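Local coordinates for protein 378aa long hypothetical citrate synthase (Sulfolobus tokodaii, PDB 1VGM) that is of unconfirmed function but probably belongs to the citrate synthase family of largely helical enzymes and forms a two-chain assembly, at residues D38-A43 with S177-T182; T17-I22 with R30-D35; L48-L51 with L57-R60; K277-K282 with F321-F326. All blocks are in the same frame, centred on the assembly; numbering follows the deposited sequence.

From the N terminus, contact 2 comes first: 17-22 turns back onto 30-35, closing a short beta hairpin. Strand 34-35 leads into helix 36-42; 38-43, at the end of that helix, meets 177-182, at the end of helix 168-180, in contact 1, which closes a mostly helical loop of more than 130 residues. Within that loop lies contact 3, a short closure in which 57-60 folds back on 48-51 of helix 45-54. Contact 4 follows in series, joining helices 267-280 and 314-323. Contacts 1, 2 and 3 touch one another and all reach the second subunit; contact 4 touches contact 1 alone, through Phe321 packing against Ser177 and Tyr181.

Contact 1 (D38-A43 with S177-T182); sequences DLVNYA and SLILYT
Ile179 is the bump of this contact, pushing from helix 168-180 against the flank of helix 36-42 between Leu39 and Val40. Its two branches divide the work. CG1, placed beside the backbone N by a chi1 of -67°, carries CD1 forward until it lies 3.6 Å from Leu39 O and 3.9 Å from Val40 CA, so that the methyl rests on the backbone of helix 36-42. The other branch, CG2, meets Val40 CG2 at 3.7 Å and has the CB of Leu39 at 4.2 Å. A beta-branched residue suits such a place, because one side chain fills two neighbouring hollows while its own torsion stays restricted. Val40 answers with a single methyl: CG2 fits between Ile179 and Leu180, lying 4.2 Å from Leu180 CG, and the Val40 and Ile179 side chains pass at a slant. The CA atoms of Val40 and Ile179 are 6.5 Å apart. Leu39 also packs on Phe372 of the second subunit, while Ile179 continues onto Leu48 of helix 45-54. Apart from the carbonyl of Leu39 the touching atoms are apolar, consistent with a contact that rests on close fit and the exclusion of water.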
loop_
_atom_site.group_PDB
_atom_site.type_symbol
_atom_site.label_atom_id
_atom_site.label_comp_id
_atom_site.label_asym_id
_atom_site.label_seq_id
_atom_site.Cartn_x
_atom_site.Cartn_y
_atom_site.Cartn_z
ATOM N N ASP A 38 28.660 -12.704 10.477
ATOM C CA ASP A 38 29.032 -13.967 9.836
ATOM C C ASP A 38 28.414 -14.063 8.449
ATOM O O ASP A 38 29.065 -14.495 7.486
ATOM C CB ASP A 38 28.569 -15.154 10.683
ATOM C CG ASP A 38 29.353 -15.284 11.970
ATOM O OD1 ASP A 38 30.534 -14.884 11.980
ATOM O OD2 ASP A 38 28.793 -15.780 12.968
ATOM N N LEU A 39 27.149 -13.662 8.352
ATOM C CA LEU A 39 26.439 -13.716 7.078
ATOM C C LEU A 39 27.102 -12.843 6.019
ATOM O O LEU A 39 27.337 -13.295 4.901
ATOM C CB LEU A 39 24.976 -13.302 7.275
ATOM C CG LEU A 39 24.233 -14.261 8.214
ATOM C CD1 LEU A 39 22.819 -13.781 8.446
ATOM C CD2 LEU A 39 24.238 -15.667 7.621
ATOM N N VAL A 40 27.417 -11.599 6.374
ATOM C CA VAL A 40 28.124 -10.705 5.465
ATOM C C VAL A 40 29.512 -11.260 5.130
ATOM O O VAL A 40 29.882 -11.359 3.958
ATOM C CB VAL A 40 28.272 -9.269 6.074
ATOM C CG1 VAL A 40 29.291 -8.459 5.277
ATOM C CG2 VAL A 40 26.911 -8.541 6.067
ATOM N N ASN A 41 30.278 -11.619 6.160
ATOM C CA ASN A 41 31.663 -12.030 5.957
ATOM C C ASN A 41 31.799 -13.353 5.205
ATOM O O ASN A 41 32.727 -13.523 4.424
ATOM C CB ASN A 41 32.386 -12.141 7.301
ATOM C CG ASN A 41 32.680 -10.791 7.912
ATOM O OD1 ASN A 41 32.646 -10.631 9.133
ATOM N ND2 ASN A 41 32.976 -9.808 7.065
ATOM N N TYR A 42 30.894 -14.295 5.449
ATOM C CA TYR A 42 31.150 -15.674 5.047
ATOM C C TYR A 42 30.068 -16.263 4.152
ATOM O O TYR A 42 30.203 -17.377 3.651
ATOM C CB TYR A 42 31.341 -16.554 6.285
ATOM C CG TYR A 42 32.423 -16.045 7.207
ATOM C CD1 TYR A 42 32.144 -15.746 8.541
ATOM C CD2 TYR A 42 33.719 -15.812 6.735
ATOM C CE1 TYR A 42 33.124 -15.218 9.382
ATOM C CE2 TYR A 42 34.707 -15.284 7.569
ATOM C CZ TYR A 42 34.402 -14.985 8.886
ATOM O OH TYR A 42 35.360 -14.415 9.692
ATOM N N ALA A 43 28.999 -15.507 3.930
ATOM C CA ALA A 43 27.893 -15.997 3.111
ATOM C C ALA A 43 27.619 -15.041 1.948
ATOM O O ALA A 43 28.549 -14.476 1.370
ATOM C CB ALA A 43 26.639 -16.172 3.982
ATOM N N SER A 177 25.592 -5.003 1.255
ATOM C CA SER A 177 24.473 -4.080 1.411
ATOM C C SER A 177 23.111 -4.771 1.385
ATOM O O SER A 177 22.235 -4.447 2.186
ATOM C CB SER A 177 24.521 -3.014 0.322
ATOM O OG SER A 177 25.696 -2.230 0.446
ATOM N N LEU A 178 22.935 -5.717 0.465
ATOM C CA LEU A 178 21.677 -6.440 0.344
ATOM C C LEU A 178 21.412 -7.244 1.615
ATOM O O LEU A 178 20.277 -7.320 2.087
ATOM C CB LEU A 178 21.720 -7.375 -0.872
ATOM C CG LEU A 178 21.701 -6.642 -2.214
ATOM C CD1 LEU A 178 22.067 -7.595 -3.338
ATOM C CD2 LEU A 178 20.321 -6.041 -2.438
ATOM N N ILE A 179 22.464 -7.834 2.174
ATOM C CA ILE A 179 22.342 -8.559 3.438
ATOM C C ILE A 179 22.004 -7.604 4.580
ATOM O O ILE A 179 21.144 -7.892 5.416
ATOM C CB ILE A 179 23.658 -9.328 3.772
ATOM C CG1 ILE A 179 23.872 -10.450 2.751
ATOM C CG2 ILE A 179 23.588 -9.929 5.173
ATOM C CD1 ILE A 179 25.163 -11.224 2.944
ATOM N N LEU A 180 22.689 -6.465 4.614
ATOM C CA LEU A 180 22.644 -5.573 5.773
ATOM C C LEU A 180 21.255 -4.968 6.015
ATOM O O LEU A 180 20.855 -4.765 7.156
ATOM C CB LEU A 180 23.669 -4.441 5.604
ATOM C CG LEU A 180 25.128 -4.792 5.921
ATOM C CD1 LEU A 180 26.072 -3.735 5.325
ATOM C CD2 LEU A 180 25.308 -4.877 7.434
ATOM N N TYR A 181 20.533 -4.678 4.937
ATOM C CA TYR A 181 19.244 -3.999 5.018
ATOM C C TYR A 181 18.056 -4.968 4.858
ATOM O O TYR A 181 16.907 -4.539 4.737
ATOM C CB TYR A 181 19.169 -2.923 3.931
ATOM C CG TYR A 181 19.659 -1.539 4.327
ATOM C CD1 TYR A 181 20.338 -0.740 3.409
ATOM C CD2 TYR A 181 19.341 -0.983 5.567
ATOM C CE1 TYR A 181 20.672 0.586 3.704
ATOM C CE2 TYR A 181 19.675 0.343 5.876
ATOM C CZ TYR A 181 20.336 1.123 4.935
ATOM O OH TYR A 181 20.632 2.443 5.198
ATOM N N THR A 182 18.327 -6.270 4.853
ATOM C CA THR A 182 17.292 -7.263 4.556
ATOM C C THR A 182 16.071 -7.223 5.480
ATOM O O THR A 182 14.938 -7.305 5.006
ATOM C CB THR A 182 17.893 -8.688 4.556
ATOM O OG1 THR A 182 18.529 -8.921 3.290
ATOM C CG2 THR A 182 16.802 -9.757 4.801
#

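Contact 2 (T17-I22 with R30-D35)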
loop_
_atom_site.group_PDB
_atom_site.type_symbol
_atom_site.label_atom_id
_atom_site.label_comp_id
_atom_site.label_asym_id
_atom_site.label_seq_id
_atom_site.Cartn_x
_atom_site.Cartn_y
_atom_site.Cartn_z
ATOM N N THR A 17 7.603 -13.503 14.633
ATOM C CA THR A 17 8.509 -13.777 13.533
ATOM C C THR A 17 9.604 -14.752 13.967
ATOM O O THR A 17 10.089 -14.684 15.099
ATOM C CB THR A 17 9.164 -12.476 13.044
ATOM O OG1 THR A 17 9.896 -12.731 11.839
ATOM C CG2 THR A 17 10.102 -11.909 14.124
ATOM N N GLY A 18 9.988 -15.653 13.063
ATOM C CA GLY A 18 11.180 -16.467 13.260
ATOM C C GLY A 18 12.424 -15.874 12.613
ATOM O O GLY A 18 13.504 -16.476 12.635
ATOM N N LEU A 19 12.279 -14.685 12.033
ATOM C CA LEU A 19 13.249 -14.191 11.067
ATOM C C LEU A 19 14.390 -13.414 11.736
ATOM O O LEU A 19 15.560 -13.735 11.543
ATOM C CB LEU A 19 12.543 -13.309 10.029
ATOM C CG LEU A 19 11.408 -13.969 9.231
ATOM C CD1 LEU A 19 10.615 -12.916 8.445
ATOM C CD2 LEU A 19 12.003 -15.011 8.293
ATOM N N THR A 20 14.057 -12.396 12.521
ATOM C CA THR A 20 15.060 -11.410 12.912
ATOM C C THR A 20 15.106 -11.110 14.411
ATOM O O THR A 20 14.109 -10.743 15.017
ATOM C CB THR A 20 14.844 -10.093 12.156
ATOM O OG1 THR A 20 14.841 -10.359 10.746
ATOM C CG2 THR A 20 15.949 -9.096 12.487
ATOM N N TYR A 21 16.284 -11.259 14.997
ATOM C CA TYR A 21 16.470 -10.985 16.414
ATOM C C TYR A 21 17.386 -9.788 16.606
ATOM O O TYR A 21 18.465 -9.712 16.008
ATOM C CB TYR A 21 17.062 -12.217 17.112
ATOM C CG TYR A 21 17.591 -11.939 18.503
ATOM C CD1 TYR A 21 18.960 -11.787 18.730
ATOM C CD2 TYR A 21 16.720 -11.810 19.590
ATOM C CE1 TYR A 21 19.456 -11.511 20.006
ATOM C CE2 TYR A 21 17.205 -11.532 20.871
ATOM C CZ TYR A 21 18.578 -11.384 21.071
ATOM O OH TYR A 21 19.083 -11.113 22.325
ATOM N N ILE A 22 16.952 -8.852 17.445
ATOM C CA ILE A 22 17.773 -7.692 17.766
ATOM C C ILE A 22 17.999 -7.579 19.267
ATOM O O ILE A 22 17.054 -7.629 20.057
ATOM C CB ILE A 22 17.121 -6.389 17.248
ATOM C CG1 ILE A 22 16.960 -6.471 15.726
ATOM C CG2 ILE A 22 17.977 -5.173 17.629
ATOM C CD1 ILE A 22 15.811 -5.661 15.189
ATOM N N ARG A 30 20.695 -10.771 14.500
ATOM C CA ARG A 30 20.724 -12.112 13.926
ATOM C C ARG A 30 19.597 -12.322 12.921
ATOM O O ARG A 30 18.473 -11.868 13.139
ATOM C CB ARG A 30 20.621 -13.152 15.040
ATOM C CG ARG A 30 21.783 -13.111 16.007
ATOM C CD ARG A 30 21.647 -14.160 17.076
ATOM N NE ARG A 30 22.712 -14.016 18.060
ATOM C CZ ARG A 30 22.512 -13.867 19.366
ATOM N NH1 ARG A 30 23.493 -13.408 20.131
ATOM N NH2 ARG A 30 21.340 -14.188 19.908
ATOM N N TYR A 31 19.908 -13.010 11.824
ATOM C CA TYR A 31 18.892 -13.525 10.905
ATOM C C TYR A 31 18.765 -15.041 11.087
ATOM O O TYR A 31 19.708 -15.791 10.834
ATOM C CB TYR A 31 19.280 -13.228 9.447
ATOM C CG TYR A 31 19.268 -11.765 9.030
ATOM C CD1 TYR A 31 20.137 -11.306 8.035
ATOM C CD2 TYR A 31 18.380 -10.845 9.606
ATOM C CE1 TYR A 31 20.132 -9.977 7.622
ATOM C CE2 TYR A 31 18.363 -9.499 9.194
ATOM C CZ TYR A 31 19.244 -9.074 8.201
ATOM O OH TYR A 31 19.241 -7.754 7.777
ATOM N N ARG A 32 17.597 -15.483 11.531
ATOM C CA ARG A 32 17.383 -16.886 11.859
ATOM C C ARG A 32 18.553 -17.453 12.658
ATOM O O ARG A 32 19.011 -18.569 12.409
ATOM C CB ARG A 32 17.171 -17.690 10.573
ATOM C CG ARG A 32 15.759 -17.563 9.985
ATOM C CD ARG A 32 14.968 -18.854 10.173
ATOM N NE ARG A 32 13.524 -18.667 10.023
ATOM C CZ ARG A 32 12.899 -18.508 8.858
ATOM N NH1 ARG A 32 11.578 -18.396 8.823
ATOM N NH2 ARG A 32 13.591 -18.456 7.728
ATOM N N GLY A 33 19.040 -16.667 13.613
ATOM C CA GLY A 33 19.977 -17.189 14.588
ATOM C C GLY A 33 21.435 -16.940 14.256
ATOM O O GLY A 33 22.302 -17.100 15.114
ATOM N N TYR A 34 21.715 -16.549 13.016
ATOM C CA TYR A 34 23.094 -16.314 12.592
ATOM C C TYR A 34 23.432 -14.825 12.669
ATOM O O TYR A 34 22.685 -13.994 12.164
ATOM C CB TYR A 34 23.286 -16.812 11.156
ATOM C CG TYR A 34 23.126 -18.311 11.001
ATOM C CD1 TYR A 34 24.121 -19.189 11.442
ATOM C CD2 TYR A 34 21.988 -18.853 10.401
ATOM C CE1 TYR A 34 23.985 -20.574 11.283
ATOM C CE2 TYR A 34 21.843 -20.235 10.240
ATOM C CZ TYR A 34 22.841 -21.090 10.681
ATOM O OH TYR A 34 22.691 -22.451 10.521
ATOM N N ASP A 35 24.565 -14.501 13.292
ATOM C CA ASP A 35 24.987 -13.110 13.461
ATOM C C ASP A 35 25.167 -12.442 12.102
ATOM O O ASP A 35 25.638 -13.072 11.156
ATOM C CB ASP A 35 26.307 -13.041 14.236
ATOM C CG ASP A 35 26.681 -11.618 14.633
ATOM O OD1 ASP A 35 27.163 -10.846 13.775
ATOM O OD2 ASP A 35 26.492 -11.271 15.815
#
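Tyr21 and Arg30 face each other as a hydrogen-bonded antiparallel pair, each N donating to the other's O: Tyr21 N to Arg30 O and Arg30 N to Tyr21 O are both 2.9 Å. Two residues along, Arg32 N donates to Leu19 O at 2.7 Å. Thr20 and Tyr31 make the non-hydrogen-bonded pair between them.

Side chains extend this pairing on both faces. With chi1 at 167°, the Tyr21 ring lies along the extended Arg30 chain, its plane only 14° from that of the guanidinium, and CE1 comes to 3.3 Å from Arg30 NH2. Long, flat-ended residues suit this partly exposed face, where flat groups can run side by side. On the other face Thr20 OG1 sits 3.7 Å from Tyr31 CD2. Beyond the paired strands, Leu19 CD2 lies over one face of the Arg32 guanidinium, 3.5 Å from NH1.

The second shell fixes the polar ends: Asp183 bonds Thr20 OG1, and Tyr31 OH bonds Ile179 O. Within 17-22, Thr17 OG1 accepts from Leu19 N, an ST turn that shapes the chain at Gly18. A type I' turn from Tyr31 to Tyr34, with both Arg32 and Gly33 at positive phi, easy for glycine and less so for arginine, swings the chain into strand 34-35.

Tyr31 and Thr20 pack on helix 45-54, and Leu19, just ahead of the hairpin, on helix 331-353; Thr17, on the preceding strand, pairs in parallel with a strand of the second subunit, carrying beta structure across the interface.

Contact 3 (L48-L51 with L57-R60)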
loop_
_atom_site.group_PDB
_atom_site.type_symbol
_atom_site.label_atom_id
_atom_site.label_comp_id
_atom_site.label_asym_id
_atom_site.label_seq_id
_atom_site.Cartn_x
_atom_site.Cartn_y
_atom_site.Cartn_z
ATOM N N LEU A 48 21.359 -15.943 2.082
ATOM C CA LEU A 48 20.388 -15.302 2.966
ATOM C C LEU A 48 18.949 -15.395 2.465
ATOM O O LEU A 48 18.024 -15.606 3.250
ATOM C CB LEU A 48 20.748 -13.827 3.184
ATOM C CG LEU A 48 19.765 -13.055 4.082
ATOM C CD1 LEU A 48 19.582 -13.781 5.424
ATOM C CD2 LEU A 48 20.288 -11.639 4.319
ATOM N N ILE A 49 18.757 -15.245 1.161
ATOM C CA ILE A 49 17.457 -15.520 0.564
ATOM C C ILE A 49 16.945 -16.881 1.020
ATOM O O ILE A 49 15.809 -16.991 1.486
ATOM C CB ILE A 49 17.515 -15.512 -0.984
ATOM C CG1 ILE A 49 17.792 -14.101 -1.494
ATOM C CG2 ILE A 49 16.198 -16.012 -1.560
ATOM C CD1 ILE A 49 18.070 -14.051 -2.997
ATOM N N HIS A 50 17.775 -17.914 0.885
ATOM C CA HIS A 50 17.344 -19.271 1.222
ATOM C C HIS A 50 17.131 -19.402 2.730
ATOM O O HIS A 50 16.210 -20.083 3.186
ATOM C CB HIS A 50 18.387 -20.298 0.754
ATOM C CG HIS A 50 17.963 -21.721 0.948
ATOM N ND1 HIS A 50 18.053 -22.371 2.162
ATOM C CD2 HIS A 50 17.438 -22.621 0.081
ATOM C CE1 HIS A 50 17.604 -23.607 2.033
ATOM N NE2 HIS A 50 17.224 -23.784 0.780
ATOM N N LEU A 51 17.991 -18.751 3.504
ATOM C CA LEU A 51 17.863 -18.774 4.957
ATOM C C LEU A 51 16.524 -18.162 5.378
ATOM O O LEU A 51 15.749 -18.785 6.118
ATOM C CB LEU A 51 19.025 -18.004 5.593
ATOM C CG LEU A 51 19.094 -17.847 7.114
ATOM C CD1 LEU A 51 19.159 -19.214 7.789
ATOM C CD2 LEU A 51 20.321 -17.002 7.474
ATOM N N LEU A 57 20.493 -22.127 6.136
ATOM C CA LEU A 57 21.521 -21.914 5.123
ATOM C C LEU A 57 21.467 -23.059 4.130
ATOM O O LEU A 57 21.291 -24.212 4.515
ATOM C CB LEU A 57 22.904 -21.856 5.775
ATOM C CG LEU A 57 23.061 -20.657 6.711
ATOM C CD1 LEU A 57 24.371 -20.762 7.474
ATOM C CD2 LEU A 57 22.994 -19.361 5.893
ATOM N N PRO A 58 21.601 -22.758 2.832
ATOM C CA PRO A 58 21.441 -23.819 1.836
ATOM C C PRO A 58 22.716 -24.646 1.697
ATOM O O PRO A 58 23.820 -24.137 1.897
ATOM C CB PRO A 58 21.119 -23.054 0.562
ATOM C CG PRO A 58 21.920 -21.795 0.716
ATOM C CD PRO A 58 21.891 -21.456 2.200
ATOM N N ASN A 59 22.567 -25.919 1.344
ATOM C CA ASN A 59 23.703 -26.672 0.841
ATOM C C ASN A 59 23.938 -26.283 -0.605
ATOM O O ASN A 59 23.208 -25.463 -1.165
ATOM C CB ASN A 59 23.453 -28.183 0.942
ATOM C CG ASN A 59 22.254 -28.643 0.123
ATOM O OD1 ASN A 59 22.022 -28.167 -0.987
ATOM N ND2 ASN A 59 21.491 -29.583 0.672
ATOM N N ARG A 60 24.957 -26.872 -1.208
ATOM C CA ARG A 60 25.351 -26.491 -2.553
ATOM C C ARG A 60 24.198 -26.697 -3.537
ATOM O O ARG A 60 23.968 -25.866 -4.413
ATOM C CB ARG A 60 26.572 -27.309 -2.990
ATOM C CG ARG A 60 26.984 -27.101 -4.446
ATOM C CD ARG A 60 27.710 -25.779 -4.634
ATOM N NE ARG A 60 28.958 -25.736 -3.880
ATOM C CZ ARG A 60 29.424 -24.650 -3.274
ATOM N NH1 ARG A 60 30.605 -24.678 -2.673
ATOM N NH2 ARG A 60 28.706 -23.535 -3.270
#
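One face of the His50 imidazole is covered by Pro58 CB, which stands 3.5 Å from the ring centroid and 15° off its normal, in a CH-pi contact displaced somewhat toward the rim. The closest pair is Pro58 CB with His50 CG, at 3.4 Å. A chi1 of -175° swings the imidazole away from its own backbone N, and the two side chains slide past each other in opposite directions, bringing Pro58 CG to 3.8 Å from His50 CB. Proline suits the place: its compact, rigid ring sets a C-H group against an aromatic face.

The imidazole is also held at its rim, since ND1 is hydrogen-bonded to Glu56 O just ahead of Leu57. That bond limits rotation about chi2 and keeps the face turned to the proline, while Tyr54 stacks with the same ring.

The arrangement belongs to a tight loop between helices 45-54 and 60-71: the first helix ends, the chain doubles back along its last turns, and Asn59 caps the start of helix 60-71 by accepting from Gln62 N through OD1. Asparagine suits an N-cap because its short side chain can reach forward to a backbone N of the first turn.

Leu51 and Leu57 run side by side, pointing the same way, with their CD2 methyls 3.9 Å apart. The other Leu51 methyl, CD1, meets the backbone instead, 3.6 Å from Leu57 N. Both leucines continue onto Tyr34 of strand 34-35, and Pro58 O accepts a hydrogen bond from Arg378 NH1 of the second subunit.

Contact 4 (K277-K282 with F321-F326); sequences KSFAEK and FYALGF
A chi1 of -83° sets the Phe279 ring beside its own backbone N, and a chi2 of 123° turns one face to Ala323. The methyl of Ala323 stands over that face, its CB 3.8 Å from the ring centroid and 25° off the normal, a CH-pi contact offset toward the attached side of the ring, where Phe279 CG and CD1 both lie 3.5 Å from Ala323 CB. Alanine is apt here: a single methyl fits against a flat ring and lets the helices come near, with the CA atoms of Phe279 and Ala323 6.6 Å apart. At the far end of the ring, Phe279 CZ meets Leu324 CD2 at 4.1 Å, the two side chains crossing at an angle, so one ring touches two successive residues.

Just beyond, Gly325 closes helix 314-323 in a Schellman motif, with Phe326 N bonded to Phe321 O and Gly325 N to Tyr322 O. Its positive phi would crowd any CB against the preceding carbonyl, which makes glycine the natural residue.

The contact therefore joins the C-terminal ends of helices 267-280 and 314-323. Helix 284-304 adds Val286, which packs on both Phe279 and Ala323, and helix 168-180 contributes Ala173 against Phe279 and Met174 against Leu324.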
loop_
_atom_site.group_PDB
_atom_site.type_symbol
_atom_site.label_atom_id
_atom_site.label_comp_id
_atom_site.label_asym_id
_atom_site.label_seq_id
_atom_site.Cartn_x
_atom_site.Cartn_y
_atom_site.Cartn_z
ATOM N N LYS A 277 35.378 2.402 4.429
ATOM C CA LYS A 277 36.811 2.504 4.660
ATOM C C LYS A 277 37.622 1.921 3.510
ATOM O O LYS A 277 38.631 2.490 3.107
ATOM C CB LYS A 277 37.191 1.794 5.960
ATOM C CG LYS A 277 38.646 2.009 6.380
ATOM C CD LYS A 277 38.896 1.521 7.806
ATOM C CE LYS A 277 40.351 1.121 8.024
ATOM N NZ LYS A 277 40.617 0.807 9.459
ATOM N N SER A 278 37.188 0.786 2.985
ATOM C CA SER A 278 37.983 0.085 1.989
ATOM C C SER A 278 37.957 0.840 0.674
ATOM O O SER A 278 38.973 0.958 -0.009
ATOM C CB SER A 278 37.448 -1.327 1.772
ATOM O OG SER A 278 37.903 -1.841 0.535
ATOM N N PHE A 279 36.783 1.347 0.324
ATOM C CA PHE A 279 36.626 2.111 -0.897
ATOM C C PHE A 279 37.460 3.376 -0.794
ATOM O O PHE A 279 38.055 3.816 -1.778
ATOM C CB PHE A 279 35.157 2.474 -1.104
ATOM C CG PHE A 279 34.345 1.387 -1.749
ATOM C CD1 PHE A 279 33.218 0.878 -1.114
ATOM C CD2 PHE A 279 34.689 0.889 -3.005
ATOM C CE1 PHE A 279 32.443 -0.119 -1.716
ATOM C CE2 PHE A 279 33.924 -0.104 -3.614
ATOM C CZ PHE A 279 32.795 -0.606 -2.968
ATOM N N ALA A 280 37.508 3.954 0.404
ATOM C CA ALA A 280 38.210 5.214 0.614
ATOM C C ALA A 280 39.689 5.128 0.265
ATOM O O ALA A 280 40.271 6.105 -0.200
ATOM C CB ALA A 280 38.042 5.670 2.053
ATOM N N GLU A 281 40.313 3.976 0.490
ATOM C CA GLU A 281 41.750 3.903 0.278
ATOM C C GLU A 281 42.106 3.712 -1.189
ATOM O O GLU A 281 43.272 3.793 -1.561
ATOM C CB GLU A 281 42.393 2.799 1.142
ATOM C CG GLU A 281 41.767 1.416 1.071
ATOM C CD GLU A 281 42.417 0.435 2.046
ATOM O OE1 GLU A 281 43.611 0.113 1.871
ATOM O OE2 GLU A 281 41.739 -0.015 2.994
ATOM N N LYS A 282 41.097 3.490 -2.027
ATOM C CA LYS A 282 41.313 3.382 -3.465
ATOM C C LYS A 282 40.658 4.512 -4.254
ATOM O O LYS A 282 40.884 4.640 -5.453
ATOM C CB LYS A 282 40.787 2.038 -3.978
ATOM C CG LYS A 282 41.546 0.818 -3.457
ATOM C CD LYS A 282 42.610 0.349 -4.442
ATOM C CE LYS A 282 43.734 1.366 -4.590
ATOM N NZ LYS A 282 44.147 1.918 -3.271
ATOM N N PHE A 321 26.972 3.397 -1.089
ATOM C CA PHE A 321 26.193 3.489 -2.325
ATOM C C PHE A 321 26.820 4.487 -3.293
ATOM O O PHE A 321 26.856 4.254 -4.501
ATOM C CB PHE A 321 24.753 3.931 -2.032
ATOM C CG PHE A 321 23.986 2.994 -1.138
ATOM C CD1 PHE A 321 22.882 3.450 -0.414
ATOM C CD2 PHE A 321 24.355 1.661 -1.017
ATOM C CE1 PHE A 321 22.157 2.586 0.412
ATOM C CE2 PHE A 321 23.637 0.793 -0.194
ATOM C CZ PHE A 321 22.540 1.255 0.524
ATOM N N TYR A 322 27.302 5.602 -2.752
ATOM C CA TYR A 322 28.078 6.576 -3.521
ATOM C C TYR A 322 29.315 5.936 -4.150
ATOM O O TYR A 322 29.573 6.122 -5.336
ATOM C CB TYR A 322 28.504 7.733 -2.611
ATOM C CG TYR A 322 29.406 8.747 -3.270
ATOM C CD1 TYR A 322 28.891 9.708 -4.143
ATOM C CD2 TYR A 322 30.775 8.751 -3.019
ATOM C CE1 TYR A 322 29.723 10.648 -4.751
ATOM C CE2 TYR A 322 31.611 9.681 -3.618
ATOM C CZ TYR A 322 31.082 10.624 -4.482
ATOM O OH TYR A 322 31.924 11.541 -5.065
ATOM N N ALA A 323 30.078 5.187 -3.353
ATOM C CA ALA A 323 31.297 4.534 -3.837
ATOM C C ALA A 323 30.973 3.546 -4.949
ATOM O O ALA A 323 31.767 3.346 -5.877
ATOM C CB ALA A 323 32.001 3.804 -2.685
ATOM N N LEU A 324 29.802 2.926 -4.842
ATOM C CA LEU A 324 29.316 2.007 -5.861
ATOM C C LEU A 324 28.836 2.710 -7.127
ATOM O O LEU A 324 28.475 2.052 -8.096
ATOM C CB LEU A 324 28.177 1.169 -5.290
ATOM C CG LEU A 324 28.633 0.070 -4.344
ATOM C CD1 LEU A 324 27.450 -0.471 -3.567
ATOM C CD2 LEU A 324 29.311 -1.018 -5.152
ATOM N N GLY A 325 28.821 4.042 -7.109
ATOM C CA GLY A 325 28.489 4.799 -8.307
ATOM C C GLY A 325 27.077 5.365 -8.316
ATOM O O GLY A 325 26.695 6.068 -9.252
ATOM N N PHE A 326 26.291 5.073 -7.282
ATOM C CA PHE A 326 24.882 5.460 -7.284
ATOM C C PHE A 326 24.670 6.919 -6.916
ATOM O O PHE A 326 25.252 7.419 -5.959
ATOM C CB PHE A 326 24.084 4.584 -6.323
ATOM C CG PHE A 326 23.812 3.216 -6.851
ATOM C CD1 PHE A 326 24.640 2.153 -6.517
ATOM C CD2 PHE A 326 22.744 2.989 -7.708
ATOM C CE1 PHE A 326 24.408 0.878 -7.026
ATOM C CE2 PHE A 326 22.501 1.714 -8.225
ATOM C CZ PHE A 326 23.337 0.660 -7.881
#